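Local atomic coordinates of Alpha/beta hydrolase fold protein (Nakamurella multipartita, PDB entry 4Y7D), a protein that probably acts as a hydrolase of the alpha/beta hydrolase fold, with a natural substrate that is not established. Residues Leu37-Ser42 with Ala101-Trp106; Ile64-Pro69 with Glu87-Leu92; Ala126-Ala131 with Arg292-Leu297. One frame throughout, in Å; residues are numbered along the deposited sequence.

Contact 1: Leu37-Ser42 with Ala101-Trp106; sequences LVVHGS and AGVLCW
Leu37 O is held by two groups of the neighbouring strand. Leu104 N donates to it at 2.9 Å, with an N-H...O angle of 170°. The CA-H of Val103 adds a contact, with Val103 CA 3.4 Å from Leu37 O. Leu104 O is held the same way: Val39 N donates at 2.9 Å, and Val38 CA lies beside it. Leu37 N bonds to Gly102 O at 2.8 Å. The ladder closes weakly, with Trp106 N 3.4 Å from Val39 O. This is the parallel pairing at the centre of the alpha/beta hydrolase sheet. In this fold the nucleophile elbow follows the strand corresponding to 101-106, and the His-Gly turn after 35-39 probably lines the oxyanion hole. Leu37, Val39, Val103 and Cys105 put their side chains on one face, under helices 82-95 and 110-119. Val39 CG2 stands beside its own backbone N (CG1 is anti to it, chi1 -172°) and meets Val103 CG1 at 4.3 Å. Val38 CG1 and Leu104 CD2 touch on the other face. Beyond the strand, His40 ND1 donates in its ring plane to a lone pair of Gly41 O, 2.8 Å away. Arg68 NH1 also bonds to that oxygen.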
# COMPACT_ATOMS: atom_id res chain seq x y z
N LEU A 37 -9.27 -3.87 -6.02
CA LEU A 37 -7.95 -4.45 -6.02
C LEU A 37 -7.08 -3.64 -5.05
O LEU A 37 -7.02 -2.43 -5.15
CB LEU A 37 -7.32 -4.39 -7.40
CG LEU A 37 -5.85 -4.82 -7.53
CD1 LEU A 37 -5.74 -6.34 -7.38
CD2 LEU A 37 -5.28 -4.28 -8.81
N VAL A 38 -6.50 -4.31 -4.08
CA VAL A 38 -5.72 -3.68 -2.98
C VAL A 38 -4.25 -4.07 -3.20
O VAL A 38 -3.94 -5.27 -3.24
CB VAL A 38 -6.21 -4.19 -1.63
CG1 VAL A 38 -5.45 -3.53 -0.50
CG2 VAL A 38 -7.67 -3.86 -1.48
N VAL A 39 -3.39 -3.07 -3.31
CA VAL A 39 -2.02 -3.25 -3.77
C VAL A 39 -1.02 -2.74 -2.72
O VAL A 39 -0.90 -1.53 -2.45
CB VAL A 39 -1.81 -2.52 -5.10
CG1 VAL A 39 -0.44 -2.87 -5.67
CG2 VAL A 39 -2.95 -2.81 -6.10
N HIS A 40 -0.32 -3.68 -2.11
CA HIS A 40 0.61 -3.41 -1.03
C HIS A 40 1.90 -2.69 -1.47
O HIS A 40 2.32 -2.71 -2.64
CB HIS A 40 0.94 -4.74 -0.26
CG HIS A 40 1.76 -5.69 -1.05
ND1 HIS A 40 3.11 -5.50 -1.26
CD2 HIS A 40 1.44 -6.87 -1.63
CE1 HIS A 40 3.58 -6.51 -1.97
NE2 HIS A 40 2.60 -7.35 -2.21
N GLY A 41 2.58 -2.15 -0.46
CA GLY A 41 3.84 -1.48 -0.65
C GLY A 41 5.08 -2.34 -0.58
O GLY A 41 5.04 -3.55 -0.85
N SER A 42 6.20 -1.71 -0.24
CA SER A 42 7.51 -2.31 -0.44
C SER A 42 8.34 -2.26 0.85
O SER A 42 8.77 -1.17 1.24
CB SER A 42 8.28 -1.55 -1.49
OG SER A 42 7.63 -1.44 -2.73
N ALA A 101 -12.60 -2.84 -11.66
CA ALA A 101 -12.58 -2.78 -10.22
C ALA A 101 -12.05 -1.46 -9.75
O ALA A 101 -11.35 -0.76 -10.48
CB ALA A 101 -11.75 -3.90 -9.64
N GLY A 102 -12.39 -1.12 -8.52
CA GLY A 102 -11.68 -0.03 -7.88
C GLY A 102 -10.24 -0.46 -7.57
O GLY A 102 -9.91 -1.67 -7.59
N VAL A 103 -9.37 0.51 -7.34
CA VAL A 103 -8.00 0.22 -6.98
C VAL A 103 -7.60 1.08 -5.76
O VAL A 103 -7.79 2.30 -5.76
CB VAL A 103 -7.03 0.50 -8.13
CG1 VAL A 103 -5.61 0.22 -7.67
CG2 VAL A 103 -7.40 -0.34 -9.34
N LEU A 104 -7.08 0.44 -4.74
CA LEU A 104 -6.49 1.07 -3.55
C LEU A 104 -5.02 0.67 -3.52
O LEU A 104 -4.70 -0.52 -3.38
CB LEU A 104 -7.14 0.62 -2.27
CG LEU A 104 -6.51 1.07 -0.96
CD1 LEU A 104 -6.70 2.57 -0.82
CD2 LEU A 104 -7.06 0.36 0.23
N CYS A 105 -4.16 1.67 -3.55
CA CYS A 105 -2.72 1.44 -3.42
C CYS A 105 -2.09 2.32 -2.37
O CYS A 105 -2.60 3.39 -2.03
CB CYS A 105 -2.03 1.61 -4.75
SG CYS A 105 -1.98 3.28 -5.46
N TRP A 106 -0.94 1.86 -1.86
CA TRP A 106 -0.18 2.66 -0.89
C TRP A 106 1.27 2.46 -1.20
O TRP A 106 1.65 1.37 -1.57
CB TRP A 106 -0.50 2.16 0.50
CG TRP A 106 0.20 2.78 1.68
CD1 TRP A 106 0.66 4.06 1.81
CD2 TRP A 106 0.39 2.17 2.93
NE1 TRP A 106 1.14 4.27 3.08
CE2 TRP A 106 0.99 3.12 3.79
CE3 TRP A 106 0.08 0.89 3.44
CZ2 TRP A 106 1.32 2.83 5.11
CZ3 TRP A 106 0.38 0.61 4.76
CH2 TRP A 106 1.01 1.56 5.58

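Contact 2: Ile64-Pro69 with Glu87-Leu92; sequences IVVDRP and ELYAAL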
# COMPACT_ATOMS: atom_id res chain seq x y z
N ILE A 64 -9.73 -7.67 -3.34
CA ILE A 64 -8.90 -8.62 -4.01
C ILE A 64 -7.48 -8.19 -3.61
O ILE A 64 -6.98 -7.21 -4.11
CB ILE A 64 -9.12 -8.57 -5.55
CG1 ILE A 64 -10.58 -8.92 -5.89
CG2 ILE A 64 -8.15 -9.50 -6.29
CD1 ILE A 64 -11.04 -8.40 -7.23
N VAL A 65 -6.88 -8.92 -2.68
CA VAL A 65 -5.62 -8.45 -2.06
C VAL A 65 -4.50 -9.32 -2.62
O VAL A 65 -4.48 -10.53 -2.33
CB VAL A 65 -5.67 -8.69 -0.54
CG1 VAL A 65 -4.34 -8.32 0.11
CG2 VAL A 65 -6.91 -8.04 0.09
N VAL A 66 -3.66 -8.75 -3.49
CA VAL A 66 -2.61 -9.54 -4.12
C VAL A 66 -1.36 -9.61 -3.29
O VAL A 66 -1.11 -8.73 -2.48
CB VAL A 66 -2.18 -8.93 -5.49
CG1 VAL A 66 -3.23 -9.25 -6.53
CG2 VAL A 66 -1.94 -7.43 -5.39
N ASP A 67 -0.57 -10.65 -3.55
CA ASP A 67 0.86 -10.67 -3.29
C ASP A 67 1.52 -10.27 -4.62
O ASP A 67 1.36 -10.95 -5.62
CB ASP A 67 1.34 -12.05 -2.87
CG ASP A 67 1.03 -12.38 -1.44
OD1 ASP A 67 1.46 -11.60 -0.57
OD2 ASP A 67 0.37 -13.43 -1.15
N ARG A 68 2.21 -9.13 -4.65
CA ARG A 68 2.90 -8.72 -5.86
C ARG A 68 4.05 -9.67 -6.14
O ARG A 68 4.54 -10.37 -5.23
CB ARG A 68 3.35 -7.27 -5.80
CG ARG A 68 2.16 -6.30 -5.77
CD ARG A 68 2.56 -4.86 -6.07
NE ARG A 68 3.34 -4.31 -4.95
CZ ARG A 68 4.66 -4.15 -4.98
NH1 ARG A 68 5.29 -3.73 -3.91
NH2 ARG A 68 5.33 -4.47 -6.06
N PRO A 69 4.45 -9.75 -7.40
CA PRO A 69 5.57 -10.64 -7.77
C PRO A 69 6.80 -10.47 -6.90
O PRO A 69 7.25 -9.32 -6.69
CB PRO A 69 5.83 -10.26 -9.22
CG PRO A 69 4.43 -9.96 -9.74
CD PRO A 69 3.80 -9.17 -8.61
N GLU A 87 -0.07 -5.41 -16.04
CA GLU A 87 -0.53 -6.43 -16.98
C GLU A 87 -1.02 -7.65 -16.25
O GLU A 87 -2.05 -8.24 -16.63
CB GLU A 87 0.53 -6.80 -18.01
CG GLU A 87 -0.04 -7.42 -19.27
CD GLU A 87 -0.94 -6.46 -20.07
OE1 GLU A 87 -0.70 -5.24 -20.10
OE2 GLU A 87 -1.87 -6.95 -20.74
N LEU A 88 -0.35 -8.01 -15.17
CA LEU A 88 -0.77 -9.14 -14.34
C LEU A 88 -2.07 -8.87 -13.67
O LEU A 88 -2.92 -9.73 -13.64
CB LEU A 88 0.30 -9.44 -13.27
CG LEU A 88 0.07 -10.63 -12.34
CD1 LEU A 88 0.00 -11.94 -13.08
CD2 LEU A 88 1.15 -10.71 -11.27
N TYR A 89 -2.27 -7.65 -13.17
CA TYR A 89 -3.53 -7.34 -12.50
C TYR A 89 -4.71 -7.43 -13.47
O TYR A 89 -5.80 -7.93 -13.15
CB TYR A 89 -3.55 -5.90 -11.89
CG TYR A 89 -2.40 -5.59 -10.95
CD1 TYR A 89 -1.77 -6.61 -10.22
CD2 TYR A 89 -1.97 -4.28 -10.77
CE1 TYR A 89 -0.72 -6.32 -9.35
CE2 TYR A 89 -0.90 -3.98 -9.93
CZ TYR A 89 -0.30 -5.00 -9.23
OH TYR A 89 0.78 -4.75 -8.44
N ALA A 90 -4.51 -6.94 -14.68
CA ALA A 90 -5.59 -7.02 -15.71
C ALA A 90 -5.84 -8.47 -16.06
O ALA A 90 -6.99 -8.88 -16.26
CB ALA A 90 -5.19 -6.22 -16.96
N ALA A 91 -4.77 -9.26 -16.14
CA ALA A 91 -4.93 -10.70 -16.39
C ALA A 91 -5.60 -11.43 -15.22
O ALA A 91 -6.38 -12.37 -15.42
CB ALA A 91 -3.57 -11.31 -16.72
N LEU A 92 -5.35 -10.97 -14.00
CA LEU A 92 -6.05 -11.46 -12.83
C LEU A 92 -7.57 -11.14 -12.93
O LEU A 92 -8.40 -12.00 -12.70
CB LEU A 92 -5.45 -10.83 -11.58
CG LEU A 92 -6.16 -11.14 -10.26
CD1 LEU A 92 -6.36 -12.61 -9.94
CD2 LEU A 92 -5.42 -10.42 -9.14
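Arg68 and Tyr89 meet with their flat groups almost perpendicular, the guanidinium and ring planes 87° apart. Tyr89 OH lies at the guanidinium edge, near its plane, but no hydrogen bond joins the pair. The contact is made by the aliphatic part of the arginine: Arg68 CD sits 3.0 Å from Tyr89 OH, at the edge of the ring, and Arg68 CG is 3.4 Å from the same oxygen. The arginine chain bends at its third torsion (chi3 -70°), which turns the guanidinium away from the line of the methylenes. Both polar ends have partners elsewhere. Arg68 NH1 forms a salt bridge with Asp223, Arg68 NH2 bonds to Gln85, and Tyr89 OH shares a hydrogen bond with Ser112. The Ser112 bond helps to fix the hydroxyl.

The rest is apolar. Leu92 runs alongside Val66 and Ile64, pointing the other way. Its CD2 methyl reaches Val66 CG1 at 3.6 Å and Ile64 CG2 at 4.1 Å. Val66 CG2 approaches Tyr89 CE1 at 4.3 Å. The CD2 methyl of Leu88 meets the Pro69 ring at CG, 3.7 Å away.

The strand and helix axes are 11.5 Å apart at their closest, so side chains alone bridge them. Helix 82-95 packs here on the face of the sheet that carries Leu37 and Val39, both touched by Tyr89. Leu88 and Leu92 extend its footing to Val25 of strand 23-31 and to residues of strand 16-20.

Contact 3: Ala126-Ala131 with Arg292-Leu297; sequences ALVSVA and RRAAEL
Strand 126-130 and helix 292-297 run nearly antiparallel, at 153°, with axes only 8.7 Å apart. Small side chains permit this close approach. Val128 and Ala294 bring their CA atoms to 6.4 Å. Both methyls of Val128 face the Ala294 methyl, with CG2 3.9 Å and CG1 4.0 Å from Ala294 CB. Leu297, about one turn along the helix, reaches Ala126. Its CG lies opposite its own backbone N (chi1 -164°). Its CD2 methyl lies beside the strand on the side of Leu127 O, 3.9 Å from that oxygen and 4.2 Å from Val128 CG2. Leu297 CG itself rests 4.0 Å from Ala126 CB. That alanine methyl also lies 3.6 Å from Leu297 O.

The helix is part of 288-299, the last of the chain. It packs on the sheet face that carries Val38 and Leu104. Ala294 and Leu297 also touch Leu243 of the next strand, and Phe281 borders Ala294. Away from the strand, Arg293 forms a salt bridge with Glu269, and Glu296 pairs with Arg299.

No hydrogen bond crosses between the two segments. They meet through close packing of methyl groups. Across this pair, the fit rests on side-chain shape and not on polar bonds, while the charges of Arg293 and Glu296 are paired outside the interface.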
# COMPACT_ATOMS: atom_id res chain seq x y z
N ALA A 126 -12.16 3.47 -10.27
CA ALA A 126 -11.75 4.57 -9.38
C ALA A 126 -10.42 4.19 -8.77
O ALA A 126 -10.08 3.01 -8.63
CB ALA A 126 -12.79 4.79 -8.31
N LEU A 127 -9.64 5.20 -8.38
CA LEU A 127 -8.32 5.01 -7.83
C LEU A 127 -8.19 5.80 -6.52
O LEU A 127 -8.39 6.99 -6.50
CB LEU A 127 -7.26 5.48 -8.85
CG LEU A 127 -5.77 5.42 -8.44
CD1 LEU A 127 -5.35 4.00 -8.05
CD2 LEU A 127 -5.01 5.96 -9.62
N VAL A 128 -7.80 5.12 -5.45
CA VAL A 128 -7.36 5.76 -4.22
C VAL A 128 -5.89 5.45 -4.02
O VAL A 128 -5.51 4.27 -3.89
CB VAL A 128 -8.18 5.29 -3.03
CG1 VAL A 128 -7.69 5.92 -1.73
CG2 VAL A 128 -9.65 5.64 -3.27
N SER A 129 -5.10 6.51 -4.02
CA SER A 129 -3.65 6.39 -4.02
C SER A 129 -3.08 7.08 -2.79
O SER A 129 -3.04 8.32 -2.69
CB SER A 129 -3.10 6.96 -5.28
OG SER A 129 -1.72 6.84 -5.30
N VAL A 130 -2.60 6.27 -1.86
CA VAL A 130 -2.18 6.75 -0.53
C VAL A 130 -0.65 6.81 -0.53
O VAL A 130 -0.00 5.78 -0.72
CB VAL A 130 -2.67 5.80 0.54
CG1 VAL A 130 -2.34 6.31 1.95
CG2 VAL A 130 -4.19 5.63 0.39
N ALA A 131 -0.11 8.01 -0.30
CA ALA A 131 1.34 8.22 -0.17
C ALA A 131 2.11 7.30 -1.11
O ALA A 131 2.97 6.52 -0.68
CB ALA A 131 1.78 8.04 1.27
N ARG A 292 -13.85 7.01 4.70
CA ARG A 292 -15.27 6.99 4.26
C ARG A 292 -15.38 7.50 2.83
O ARG A 292 -16.04 6.89 2.00
CB ARG A 292 -16.20 7.78 5.20
CG ARG A 292 -16.53 7.04 6.48
CD ARG A 292 -17.68 7.69 7.27
NE ARG A 292 -17.25 8.91 8.02
CZ ARG A 292 -16.48 8.90 9.12
NH1 ARG A 292 -16.03 7.76 9.65
NH2 ARG A 292 -16.13 10.04 9.69
N ARG A 293 -14.70 8.60 2.53
CA ARG A 293 -14.70 9.17 1.17
C ARG A 293 -14.07 8.20 0.16
O ARG A 293 -14.57 8.05 -0.95
CB ARG A 293 -14.03 10.58 1.16
CG ARG A 293 -13.69 11.15 -0.21
CD ARG A 293 -14.92 11.38 -1.06
NE ARG A 293 -14.62 11.92 -2.40
CZ ARG A 293 -15.45 11.84 -3.45
NH1 ARG A 293 -16.64 11.25 -3.34
NH2 ARG A 293 -15.10 12.36 -4.61
N ALA A 294 -12.95 7.61 0.55
CA ALA A 294 -12.30 6.59 -0.28
C ALA A 294 -13.25 5.45 -0.62
O ALA A 294 -13.39 5.07 -1.77
CB ALA A 294 -11.06 6.07 0.38
N ALA A 295 -13.94 4.94 0.38
CA ALA A 295 -14.90 3.87 0.18
C ALA A 295 -16.01 4.26 -0.74
O ALA A 295 -16.37 3.48 -1.62
CB ALA A 295 -15.45 3.36 1.51
N GLU A 296 -16.54 5.47 -0.57
CA GLU A 296 -17.62 5.92 -1.44
C GLU A 296 -17.15 6.08 -2.89
O GLU A 296 -17.85 5.68 -3.85
CB GLU A 296 -18.22 7.22 -0.91
CG GLU A 296 -19.41 7.74 -1.71
CD GLU A 296 -20.58 6.73 -1.95
OE1 GLU A 296 -20.96 5.88 -1.09
OE2 GLU A 296 -21.16 6.82 -3.08
N LEU A 297 -15.95 6.62 -3.08
CA LEU A 297 -15.39 6.67 -4.39
C LEU A 297 -15.25 5.27 -4.99
O LEU A 297 -15.60 5.06 -6.14
CB LEU A 297 -14.05 7.37 -4.36
CG LEU A 297 -13.56 7.79 -5.73
CD1 LEU A 297 -14.35 9.01 -6.21
CD2 LEU A 297 -12.07 8.09 -5.66

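In the fold
All three contacts reach one sheet, in which strands 62-66, 35-39, 101-106 and 124-130 lie side by side. Contact 1 is the middle pair. Its centre is about 10 Å from the centre of each of the others. Val38 N bonds to Ile64 O at 2.9 Å on the side of contact 2, and Val103 O accepts from Val128 N at 2.8 Å on the side of contact 3. Contacts 2 and 3 do not touch: their nearest atoms are about 9 Å apart, and their helices pack on opposite faces of the sheet. Arg68 NE, 3.0 Å from His40 O, ties contact 2 to the turn that probably borders the active site. The sodium ion, at Ala176 and Gly179, belongs to none of the contacts.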